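PDB 5K3H: acyl-coenzyme A oxidase acox-1.1 from Caenorhabditis elegans, which catalyses, with FAD as cofactor, the oxygen-dependent desaturation of acyl-CoA to (2E)-enoyl-CoA, releasing hydrogen peroxide in the first step of peroxisomal beta-oxidation. Local coordinates for residues Ala114-Gly117 and Val118-Pro122; Glu475-Leu479 and Ile480-Pro484; Leu600-Tyr603 and Leu604-Ile607. All coordinates share one frame; numbering follows the deposited sequence.

Contact 1: residues Ala114-Gly117 and Val118-Pro122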
ATOM      1  N   ALA B 114       1.806  24.595   3.057  1.00 23.16           N
ATOM      2  CA  ALA B 114       2.079  23.447   3.914  1.00 23.37           C
ATOM      3  C   ALA B 114       3.499  23.459   4.478  1.00 23.87           C
ATOM      4  O   ALA B 114       3.708  23.171   5.656  1.00 24.78           O
ATOM      5  CB  ALA B 114       1.817  22.151   3.162  1.00 22.92           C
ATOM      6  N   LEU B 115       4.472  23.788   3.635  1.00 23.77           N
ATOM      7  CA  LEU B 115       5.869  23.824   4.058  1.00 24.17           C
ATOM      8  C   LEU B 115       6.235  25.141   4.740  1.00 24.01           C
ATOM      9  O   LEU B 115       7.168  25.196   5.541  1.00 24.06           O
ATOM     10  CB  LEU B 115       6.799  23.565   2.870  1.00 24.28           C
ATOM     11  CG  LEU B 115       7.150  22.099   2.609  1.00 25.30           C
ATOM     12  CD1 LEU B 115       7.993  21.539   3.742  1.00 25.92           C
ATOM     13  CD2 LEU B 115       5.890  21.271   2.413  1.00 24.03           C
ATOM     14  N   HIS B 116       5.495  26.196   4.418  1.00 27.19           N
ATOM     15  CA  HIS B 116       5.733  27.516   5.003  1.00 27.77           C
ATOM     16  C   HIS B 116       5.820  27.452   6.525  1.00 27.36           C
ATOM     17  O   HIS B 116       6.685  28.095   7.142  1.00 26.87           O
ATOM     18  CB  HIS B 116       4.629  28.468   4.558  1.00 28.64           C
ATOM     19  CG  HIS B 116       4.823  29.862   5.039  1.00 29.66           C
ATOM     20  ND1 HIS B 116       5.585  30.786   4.359  1.00 29.76           N
ATOM     21  CD2 HIS B 116       4.344  30.495   6.136  1.00 29.73           C
ATOM     22  CE1 HIS B 116       5.570  31.928   5.021  1.00 30.68           C
ATOM     23  NE2 HIS B 116       4.828  31.775   6.106  1.00 31.22           N
ATOM     24  N   GLY B 117       4.885  26.739   7.152  1.00 26.92           N
ATOM     25  CA  GLY B 117       4.884  26.580   8.597  1.00 27.04           C
ATOM     26  C   GLY B 117       5.709  25.425   9.132  1.00 27.13           C
ATOM     27  O   GLY B 117       6.234  25.495  10.248  1.00 28.22           O
ATOM     28  N   VAL B 118       5.812  24.346   8.352  1.00 27.43           N
ATOM     29  CA  VAL B 118       6.470  23.132   8.832  1.00 28.77           C
ATOM     30  C   VAL B 118       7.987  23.297   8.838  1.00 31.22           C
ATOM     31  O   VAL B 118       8.662  22.883   9.786  1.00 30.71           O
ATOM     32  CB  VAL B 118       6.041  21.916   7.977  1.00 29.00           C
ATOM     33  CG1 VAL B 118       6.864  20.716   8.326  1.00 28.41           C
ATOM     34  CG2 VAL B 118       4.573  21.586   8.180  1.00 28.21           C
ATOM     35  N   MET B 119       8.546  23.913   7.803  1.00 31.13           N
ATOM     36  CA  MET B 119       9.994  24.005   7.669  1.00 31.36           C
ATOM     37  C   MET B 119      10.500  25.430   7.543  1.00 29.27           C
ATOM     38  O   MET B 119      11.518  25.765   8.145  1.00 27.47           O
ATOM     39  CB  MET B 119      10.475  23.214   6.431  1.00 34.91           C
ATOM     40  CG  MET B 119      10.411  21.693   6.542  1.00 37.13           C
ATOM     41  SD  MET B 119      11.332  21.002   7.926  1.00 47.09           S
ATOM     42  CE  MET B 119      12.895  21.852   7.789  1.00 48.70           C
ATOM     43  N   PHE B 120       9.839  26.277   6.756  1.00 31.55           N
ATOM     44  CA  PHE B 120      10.383  27.606   6.480  1.00 31.19           C
ATOM     45  C   PHE B 120      10.554  28.402   7.765  1.00 31.79           C
ATOM     46  O   PHE B 120      11.674  28.794   8.135  1.00 32.43           O
ATOM     47  CB  PHE B 120       9.454  28.340   5.509  1.00 30.52           C
ATOM     48  CG  PHE B 120       9.961  29.671   5.043  1.00 29.52           C
ATOM     49  CD1 PHE B 120      11.189  29.782   4.416  1.00 29.32           C
ATOM     50  CD2 PHE B 120       9.166  30.804   5.151  1.00 28.85           C
ATOM     51  CE1 PHE B 120      11.641  31.019   3.943  1.00 29.60           C
ATOM     52  CE2 PHE B 120       9.597  32.036   4.676  1.00 29.73           C
ATOM     53  CZ  PHE B 120      10.837  32.146   4.072  1.00 29.75           C
ATOM     54  N   ILE B 121       9.453  28.620   8.487  1.00 34.69           N
ATOM     55  CA  ILE B 121       9.515  29.398   9.722  1.00 31.99           C
ATOM     56  C   ILE B 121      10.390  28.694  10.757  1.00 31.79           C
ATOM     57  O   ILE B 121      11.241  29.365  11.378  1.00 30.63           O
ATOM     58  CB  ILE B 121       8.107  29.731  10.214  1.00 32.20           C
ATOM     59  CG1 ILE B 121       7.542  30.882   9.390  1.00 32.34           C
ATOM     60  CG2 ILE B 121       8.094  30.042  11.691  1.00 32.62           C
ATOM     61  CD1 ILE B 121       6.036  30.997   9.428  1.00 34.08           C
ATOM     62  N   PRO B 122      10.284  27.370  10.969  1.00 29.93           N
ATOM     63  CA  PRO B 122      11.238  26.732  11.901  1.00 30.47           C
ATOM     64  C   PRO B 122      12.696  26.952  11.528  1.00 32.58           C
ATOM     65  O   PRO B 122      13.533  27.162  12.418  1.00 34.31           O
ATOM     66  CB  PRO B 122      10.833  25.252  11.852  1.00 29.73           C
ATOM     67  CG  PRO B 122       9.357  25.310  11.620  1.00 29.99           C
ATOM     68  CD  PRO B 122       9.170  26.465  10.641  1.00 29.68           C
TER

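Contact 2: residues Glu475-Leu479 and Ile480-Pro484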
ATOM      1  N   GLU B 475      17.019 -13.203  33.054  1.00 27.57           N
ATOM      2  CA  GLU B 475      16.634 -14.445  33.676  1.00 26.67           C
ATOM      3  C   GLU B 475      16.784 -15.591  32.685  1.00 24.32           C
ATOM      4  O   GLU B 475      16.942 -15.364  31.483  1.00 22.36           O
ATOM      5  CB  GLU B 475      15.216 -14.326  34.214  1.00 28.11           C
ATOM      6  CG  GLU B 475      15.228 -14.082  35.711  1.00 33.38           C
ATOM      7  CD  GLU B 475      14.263 -13.015  36.176  1.00 37.82           C
ATOM      8  OE1 GLU B 475      13.239 -12.778  35.484  1.00 36.71           O
ATOM      9  OE2 GLU B 475      14.512 -12.440  37.270  1.00 44.30           O
ATOM     10  N   PRO B 476      16.803 -16.837  33.169  1.00 23.10           N
ATOM     11  CA  PRO B 476      16.950 -17.962  32.230  1.00 23.67           C
ATOM     12  C   PRO B 476      15.843 -18.025  31.188  1.00 23.53           C
ATOM     13  O   PRO B 476      16.113 -18.345  30.024  1.00 22.06           O
ATOM     14  CB  PRO B 476      16.938 -19.195  33.148  1.00 23.46           C
ATOM     15  CG  PRO B 476      17.209 -18.693  34.496  1.00 22.62           C
ATOM     16  CD  PRO B 476      16.753 -17.281  34.572  1.00 22.55           C
ATOM     17  N   THR B 477      14.596 -17.733  31.556  1.00 24.44           N
ATOM     18  CA  THR B 477      13.501 -17.805  30.596  1.00 24.41           C
ATOM     19  C   THR B 477      12.574 -16.621  30.803  1.00 23.90           C
ATOM     20  O   THR B 477      12.673 -15.882  31.789  1.00 28.73           O
ATOM     21  CB  THR B 477      12.659 -19.074  30.768  1.00 25.13           C
ATOM     22  OG1 THR B 477      12.098 -19.079  32.096  1.00 25.71           O
ATOM     23  CG2 THR B 477      13.499 -20.331  30.553  1.00 27.24           C
ATOM     24  N   SER B 478      11.590 -16.521  29.927  1.00 28.58           N
ATOM     25  CA  SER B 478      10.538 -15.541  30.123  1.00 25.63           C
ATOM     26  C   SER B 478       9.620 -16.052  31.222  1.00 25.20           C
ATOM     27  O   SER B 478       9.435 -17.263  31.378  1.00 23.67           O
ATOM     28  CB  SER B 478       9.751 -15.318  28.827  1.00 25.33           C
ATOM     29  OG  SER B 478       8.682 -14.399  29.031  1.00 23.07           O
ATOM     30  N   LEU B 479       9.071 -15.133  32.012  1.00 24.03           N
ATOM     31  CA  LEU B 479       8.188 -15.530  33.102  1.00 25.06           C
ATOM     32  C   LEU B 479       6.730 -15.257  32.756  1.00 26.60           C
ATOM     33  O   LEU B 479       5.881 -15.148  33.644  1.00 25.97           O
ATOM     34  CB  LEU B 479       8.603 -14.835  34.411  1.00 25.36           C
ATOM     35  CG  LEU B 479       9.991 -15.171  35.005  1.00 25.73           C
ATOM     36  CD1 LEU B 479      10.327 -14.375  36.255  1.00 26.04           C
ATOM     37  CD2 LEU B 479      10.091 -16.654  35.331  1.00 25.34           C
ATOM     38  N   ILE B 480       6.422 -15.178  31.465  1.00 21.50           N
ATOM     39  CA  ILE B 480       5.044 -15.027  31.033  1.00 23.08           C
ATOM     40  C   ILE B 480       4.316 -16.340  31.296  1.00 24.93           C
ATOM     41  O   ILE B 480       4.755 -17.412  30.854  1.00 29.45           O
ATOM     42  CB  ILE B 480       5.000 -14.632  29.547  1.00 24.79           C
ATOM     43  CG1 ILE B 480       5.473 -13.186  29.358  1.00 26.82           C
ATOM     44  CG2 ILE B 480       3.615 -14.839  28.955  1.00 24.86           C
ATOM     45  CD1 ILE B 480       5.612 -12.804  27.887  1.00 30.07           C
ATOM     46  N   ASP B 481       3.206 -16.264  32.028  1.00 27.13           N
ATOM     47  CA  ASP B 481       2.382 -17.419  32.380  1.00 27.24           C
ATOM     48  C   ASP B 481       3.113 -18.359  33.337  1.00 26.51           C
ATOM     49  O   ASP B 481       2.862 -19.571  33.346  1.00 24.49           O
ATOM     50  CB  ASP B 481       1.909 -18.198  31.138  1.00 27.75           C
ATOM     51  CG  ASP B 481       0.808 -19.227  31.467  1.00 27.57           C
ATOM     52  OD1 ASP B 481      -0.003 -18.931  32.374  1.00 27.38           O
ATOM     53  OD2 ASP B 481       0.764 -20.332  30.853  1.00 29.57           O
ATOM     54  N   ARG B 482       4.064 -17.830  34.103  1.00 25.65           N
ATOM     55  CA  ARG B 482       4.804 -18.610  35.077  1.00 28.08           C
ATOM     56  C   ARG B 482       4.809 -17.948  36.428  1.00 26.39           C
ATOM     57  O   ARG B 482       5.268 -18.549  37.400  1.00 26.38           O
ATOM     58  CB  ARG B 482       6.254 -18.815  34.628  1.00 31.42           C
ATOM     59  CG  ARG B 482       6.376 -19.385  33.259  1.00 33.22           C
ATOM     60  CD  ARG B 482       7.782 -19.788  33.015  1.00 40.00           C
ATOM     61  NE  ARG B 482       8.052 -21.157  33.452  1.00 46.75           N
ATOM     62  CZ  ARG B 482       9.259 -21.718  33.414  1.00 49.78           C
ATOM     63  NH1 ARG B 482      10.303 -21.027  32.969  1.00 48.48           N
ATOM     64  NH2 ARG B 482       9.427 -22.969  33.824  1.00 53.78           N
ATOM     65  N   VAL B 483       4.306 -16.733  36.518  1.00 30.56           N
ATOM     66  CA  VAL B 483       4.497 -15.902  37.685  1.00 33.25           C
ATOM     67  C   VAL B 483       3.273 -15.000  37.749  1.00 35.60           C
ATOM     68  O   VAL B 483       2.863 -14.448  36.718  1.00 39.69           O
ATOM     69  CB  VAL B 483       5.817 -15.130  37.546  1.00 34.03           C
ATOM     70  CG1 VAL B 483       5.588 -13.613  37.506  1.00 34.70           C
ATOM     71  CG2 VAL B 483       6.819 -15.587  38.599  1.00 31.43           C
ATOM     72  N   PRO B 484       2.630 -14.859  38.909  1.00 34.84           N
ATOM     73  CA  PRO B 484       1.481 -13.950  39.010  1.00 35.98           C
ATOM     74  C   PRO B 484       1.947 -12.504  38.955  1.00 39.86           C
ATOM     75  O   PRO B 484       2.899 -12.111  39.638  1.00 40.27           O
ATOM     76  CB  PRO B 484       0.861 -14.299  40.363  1.00 36.78           C
ATOM     77  CG  PRO B 484       1.947 -14.956  41.136  1.00 36.02           C
ATOM     78  CD  PRO B 484       2.880 -15.599  40.156  1.00 33.90           C
TER

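Contact 3: residues Leu600-Tyr603 and Leu604-Ile607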
ATOM      1  N   LEU B 600      -4.112 -13.265  22.938  1.00 19.81           N
ATOM      2  CA  LEU B 600      -4.419 -12.449  21.774  1.00 20.08           C
ATOM      3  C   LEU B 600      -5.887 -12.593  21.395  1.00 18.90           C
ATOM      4  O   LEU B 600      -6.607 -11.591  21.253  1.00 19.36           O
ATOM      5  CB  LEU B 600      -3.491 -12.814  20.606  1.00 20.01           C
ATOM      6  CG  LEU B 600      -3.868 -12.288  19.217  1.00 21.43           C
ATOM      7  CD1 LEU B 600      -3.938 -10.777  19.188  1.00 21.90           C
ATOM      8  CD2 LEU B 600      -2.845 -12.765  18.193  1.00 21.56           C
ATOM      9  N   TYR B 601      -6.349 -13.837  21.224  1.00 21.13           N
ATOM     10  CA  TYR B 601      -7.743 -14.063  20.864  1.00 19.96           C
ATOM     11  C   TYR B 601      -8.701 -13.627  21.973  1.00 20.02           C
ATOM     12  O   TYR B 601      -9.790 -13.118  21.677  1.00 20.15           O
ATOM     13  CB  TYR B 601      -7.924 -15.529  20.485  1.00 19.41           C
ATOM     14  CG  TYR B 601      -7.000 -15.889  19.345  1.00 19.53           C
ATOM     15  CD1 TYR B 601      -6.894 -15.053  18.244  1.00 19.65           C
ATOM     16  CD2 TYR B 601      -6.236 -17.047  19.364  1.00 19.17           C
ATOM     17  CE1 TYR B 601      -6.037 -15.348  17.190  1.00 19.60           C
ATOM     18  CE2 TYR B 601      -5.373 -17.356  18.316  1.00 19.17           C
ATOM     19  CZ  TYR B 601      -5.283 -16.495  17.233  1.00 19.55           C
ATOM     20  OH  TYR B 601      -4.461 -16.762  16.184  1.00 19.84           O
ATOM     21  N   PHE B 602      -8.300 -13.772  23.248  1.00 20.10           N
ATOM     22  CA  PHE B 602      -9.140 -13.302  24.342  1.00 20.23           C
ATOM     23  C   PHE B 602      -9.314 -11.785  24.310  1.00 20.13           C
ATOM     24  O   PHE B 602     -10.436 -11.285  24.419  1.00 20.29           O
ATOM     25  CB  PHE B 602      -8.568 -13.735  25.695  1.00 20.41           C
ATOM     26  CG  PHE B 602      -9.345 -13.188  26.876  1.00 20.20           C
ATOM     27  CD1 PHE B 602     -10.500 -13.830  27.325  1.00 20.21           C
ATOM     28  CD2 PHE B 602      -8.939 -12.020  27.515  1.00 20.25           C
ATOM     29  CE1 PHE B 602     -11.217 -13.339  28.407  1.00 20.32           C
ATOM     30  CE2 PHE B 602      -9.658 -11.502  28.586  1.00 20.49           C
ATOM     31  CZ  PHE B 602     -10.793 -12.161  29.039  1.00 20.18           C
ATOM     32  N   TYR B 603      -8.222 -11.027  24.159  1.00 19.35           N
ATOM     33  CA  TYR B 603      -8.370  -9.574  24.233  1.00 19.77           C
ATOM     34  C   TYR B 603      -9.009  -8.981  22.978  1.00 20.69           C
ATOM     35  O   TYR B 603      -9.621  -7.914  23.068  1.00 20.24           O
ATOM     36  CB  TYR B 603      -7.026  -8.893  24.519  1.00 20.03           C
ATOM     37  CG  TYR B 603      -6.653  -8.919  25.993  1.00 19.68           C
ATOM     38  CD1 TYR B 603      -7.228  -8.037  26.884  1.00 19.68           C
ATOM     39  CD2 TYR B 603      -5.745  -9.866  26.490  1.00 19.68           C
ATOM     40  CE1 TYR B 603      -6.891  -8.067  28.234  1.00 19.91           C
ATOM     41  CE2 TYR B 603      -5.411  -9.923  27.838  1.00 19.50           C
ATOM     42  CZ  TYR B 603      -5.979  -9.018  28.708  1.00 19.81           C
ATOM     43  OH  TYR B 603      -5.643  -9.055  30.057  1.00 19.45           O
ATOM     44  N   LEU B 604      -8.968  -9.672  21.839  1.00 17.83           N
ATOM     45  CA  LEU B 604      -9.807  -9.248  20.723  1.00 19.28           C
ATOM     46  C   LEU B 604     -11.272  -9.143  21.161  1.00 22.11           C
ATOM     47  O   LEU B 604     -11.904  -8.087  21.028  1.00 22.60           O
ATOM     48  CB  LEU B 604      -9.674 -10.239  19.568  1.00 18.47           C
ATOM     49  CG  LEU B 604      -8.340 -10.261  18.807  1.00 18.11           C
ATOM     50  CD1 LEU B 604      -8.338 -11.343  17.691  1.00 17.45           C
ATOM     51  CD2 LEU B 604      -7.977  -8.840  18.271  1.00 18.16           C
ATOM     52  N   GLN B 605     -11.804 -10.224  21.739  1.00 18.02           N
ATOM     53  CA  GLN B 605     -13.176 -10.240  22.237  1.00 20.96           C
ATOM     54  C   GLN B 605     -13.392  -9.192  23.335  1.00 18.86           C
ATOM     55  O   GLN B 605     -14.463  -8.573  23.422  1.00 17.00           O
ATOM     56  CB  GLN B 605     -13.472 -11.660  22.748  1.00 25.77           C
ATOM     57  CG  GLN B 605     -14.578 -11.810  23.821  1.00 30.69           C
ATOM     58  CD  GLN B 605     -14.049 -11.603  25.261  1.00 36.78           C
ATOM     59  OE1 GLN B 605     -12.887 -11.923  25.560  1.00 40.87           O
ATOM     60  NE2 GLN B 605     -14.915 -11.079  26.158  1.00 42.16           N
ATOM     61  N   LYS B 606     -12.382  -8.983  24.186  1.00 21.83           N
ATOM     62  CA  LYS B 606     -12.501  -8.018  25.274  1.00 20.14           C
ATOM     63  C   LYS B 606     -12.551  -6.593  24.739  1.00 19.47           C
ATOM     64  O   LYS B 606     -13.261  -5.731  25.289  1.00 19.56           O
ATOM     65  CB  LYS B 606     -11.333  -8.210  26.252  1.00 20.54           C
ATOM     66  CG  LYS B 606     -11.475  -7.419  27.538  1.00 21.02           C
ATOM     67  CD  LYS B 606     -12.249  -8.262  28.551  1.00 21.36           C
ATOM     68  CE  LYS B 606     -12.844  -7.437  29.652  1.00 21.95           C
ATOM     69  NZ  LYS B 606     -11.949  -6.327  30.026  1.00 22.67           N
ATOM     70  N   ILE B 607     -11.806  -6.323  23.662  1.00 19.14           N
ATOM     71  CA  ILE B 607     -11.745  -4.979  23.103  1.00 18.16           C
ATOM     72  C   ILE B 607     -13.035  -4.646  22.351  1.00 17.19           C
ATOM     73  O   ILE B 607     -13.486  -3.487  22.358  1.00 17.19           O
ATOM     74  CB  ILE B 607     -10.515  -4.879  22.181  1.00 18.57           C
ATOM     75  CG1 ILE B 607      -9.206  -4.898  22.989  1.00 19.55           C
ATOM     76  CG2 ILE B 607     -10.588  -3.630  21.312  1.00 18.86           C
ATOM     77  CD1 ILE B 607      -9.040  -3.736  23.900  1.00 19.76           C
TER

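Contact 1: residues Ala114-Gly117 and Val118-Pro122
Leu-115 and His-116 meet the residues four and five places further on within helix 114-127, where a wider pi-type turn runs into a proline kink. The backbone bonds record the irregularity. Leu-115 O accepts twice: from Met-119 N at 2.9 Å, the ordinary alpha-helical partner, and from Phe-120 N at 3.1 Å, one residue beyond. These two donors come from opposite faces of the carbonyl plane, and both bonds are nearly straight. The wide spacing is kept by Ile-121 N, which donates to His-116 O at 3.1 Å, before Pro-122, lacking an N-H, breaks the series.

Among the aromatic groups, His-116 and Phe-120 form an oblique pair with ring planes at 42°; His-116 ND1 approaches Phe-120 CD2 to 3.7 Å. With CG opposite the backbone N (chi1 -177°), the imidazole is carried toward Phe-120 and Ile-121 one turn on. Ile-121 CD1 touches the same imidazole further round, 3.6 Å from His-116 NE2, and it too approaches obliquely. Both ring nitrogens are engaged elsewhere, NE2 with Ala-140 O and ND1 with Gly-147 N, an arrangement consistent with a neutral ring protonated at NE2. A leucine in its place would probably leave Ala-140 O and Gly-147 N without their side-chain partner and loosen the link between this helix and the chain around strand 147-150.

The apolar contact lies on a different side. Leu-115 and Met-119 run side by side, CD1 against CG at 3.7 Å, and Met-119 continues to Tyr-149, an FAD-binding residue, which is consistent with this side of the helix backing the flavin site.

At the kink the proline ring occupies the place of a donor: Pro-122 CD rests 3.1 Å from Gly-117 O.

Contact 2: residues Glu475-Leu479 and Ile480-Pro484
Ser-478 OG stands between two groups, the backbone N of Ile-480 and the hydroxyl of Thr-494 on helix 489-515. The first bond is weak, 3.4 Å from Ile-480 N to Ser-478 OG, whereas that to Thr-494 is the stronger hold. Swinging the hydroxyl to the far side of CB from the serine's own N (chi1 178°) carries it forward along the chain, where it also brushes the flank of Ile-480: CG1 of that residue lies 3.4 Å from Ser-478 OG. The isoleucine side chain itself packs inward on Tyr-491 and Thr-494 and on Tyr-595, which makes this the buried side of the loop.

On the other side Arg-482 doubles back over the chain. Its CD passes 3.4 Å from Ser-478 O, and a bend at chi3 (88°) brings the guanidinium across the threonine side chain at about a right angle. Thr-477 OG1 then sits at the guanidinium edge, in its plane, 2.8 Å from Arg-482 NH1. Ser-478 O also receives Gln-592 NE2, which reaches Ile-480 O as well; one amide from helix 590-616 thus holds two carbonyls of the loop. The remaining apolar contact is loose, Leu-479 CB facing Val-483 CB at 4.2 Å, with Glu-490 lying against both side chains.

Between these groups the backbone reverses. Arg-482 N donates to Leu-479 O at 3.3 Å, from well above the carbonyl plane and not along a lone pair. With Ile-480 extended and Asp-481 in the left-handed region (phi 68°), residues 479 to 482 form a type II beta turn, entered through the serine's weak ST turn.

Contact 3: residues Leu600-Tyr603 and Leu604-Ile607
The Phe-602 ring carries the end of the Gln-605 side chain over one face, near the rim, with ring and amide planes 62° apart and the amide orientation uncertain. At its edge, in plane, lies Tyr-603 CD2, while Phe-602 CD2 in turn sits 3.9 Å above the Tyr-603 ring plane, over the centre. Tyr-603 also meets the ring of His-568, the planes only about 15° apart. The Tyr-601 ring is touched at its edge: Leu-604 CD1 lies near the ring plane, 4.0 Å from Tyr-601 CD1, the two side chains running alongside each other.

Lys-606 lies beside both Phe-602 and Tyr-603. Its CB is 4.2 Å from Tyr-603 CD1, and its CD is 4.1 Å from Phe-602 CE2, approaching obliquely. A bend at chi2 (88°) turns the aliphatic chain along the phenyl ring, and the ammonium beyond it forms a salt bridge with Asp-565.

All of this is one stretch of helix 590-616, in the helical C-terminal region of the acyl-CoA oxidase. Three i to i+4 alpha-helical bonds run through it: Leu-604 N to Leu-600 O at 3.1 Å, Lys-606 N to Phe-602 O at 3.0 Å, and Ile-607 N to Tyr-603 O at 2.8 Å.

The inner face is aliphatic. Leu-600 and Leu-604 both pack on Leu-569 of helix 557-577, and they also reach helix 338-367, Leu-604 at the FAD-binding residue Gln-341 and Leu-600 at His-342. Tyr-601 looks instead to the dimer interface: its hydroxyl is hydrogen-bonded to Glu-530 of the second subunit, and its side chain packs on Val-529 of that subunit.

In the fold
Read from the N terminus, the contacts follow in series, and none nests within or crosses another; each joins neighbours in sequence, so only contact 2, with its turn, reverses the chain. Contact 1 sits in helix 114-127, joining it to helix 130-141 and strand 147-150. Contact 2 comes in the loop between helices 437-456 and 489-515. The last two meet the same helix, 590-616: the loop of contact 2 packs on its start, and contact 3 lies within its middle, joining it to helices 557-577 and 338-367 and to the second subunit; their centres are about 22 Å apart. Contact 1 lies on the opposite side of the chain's centre, about 43 Å between centres from contact 3.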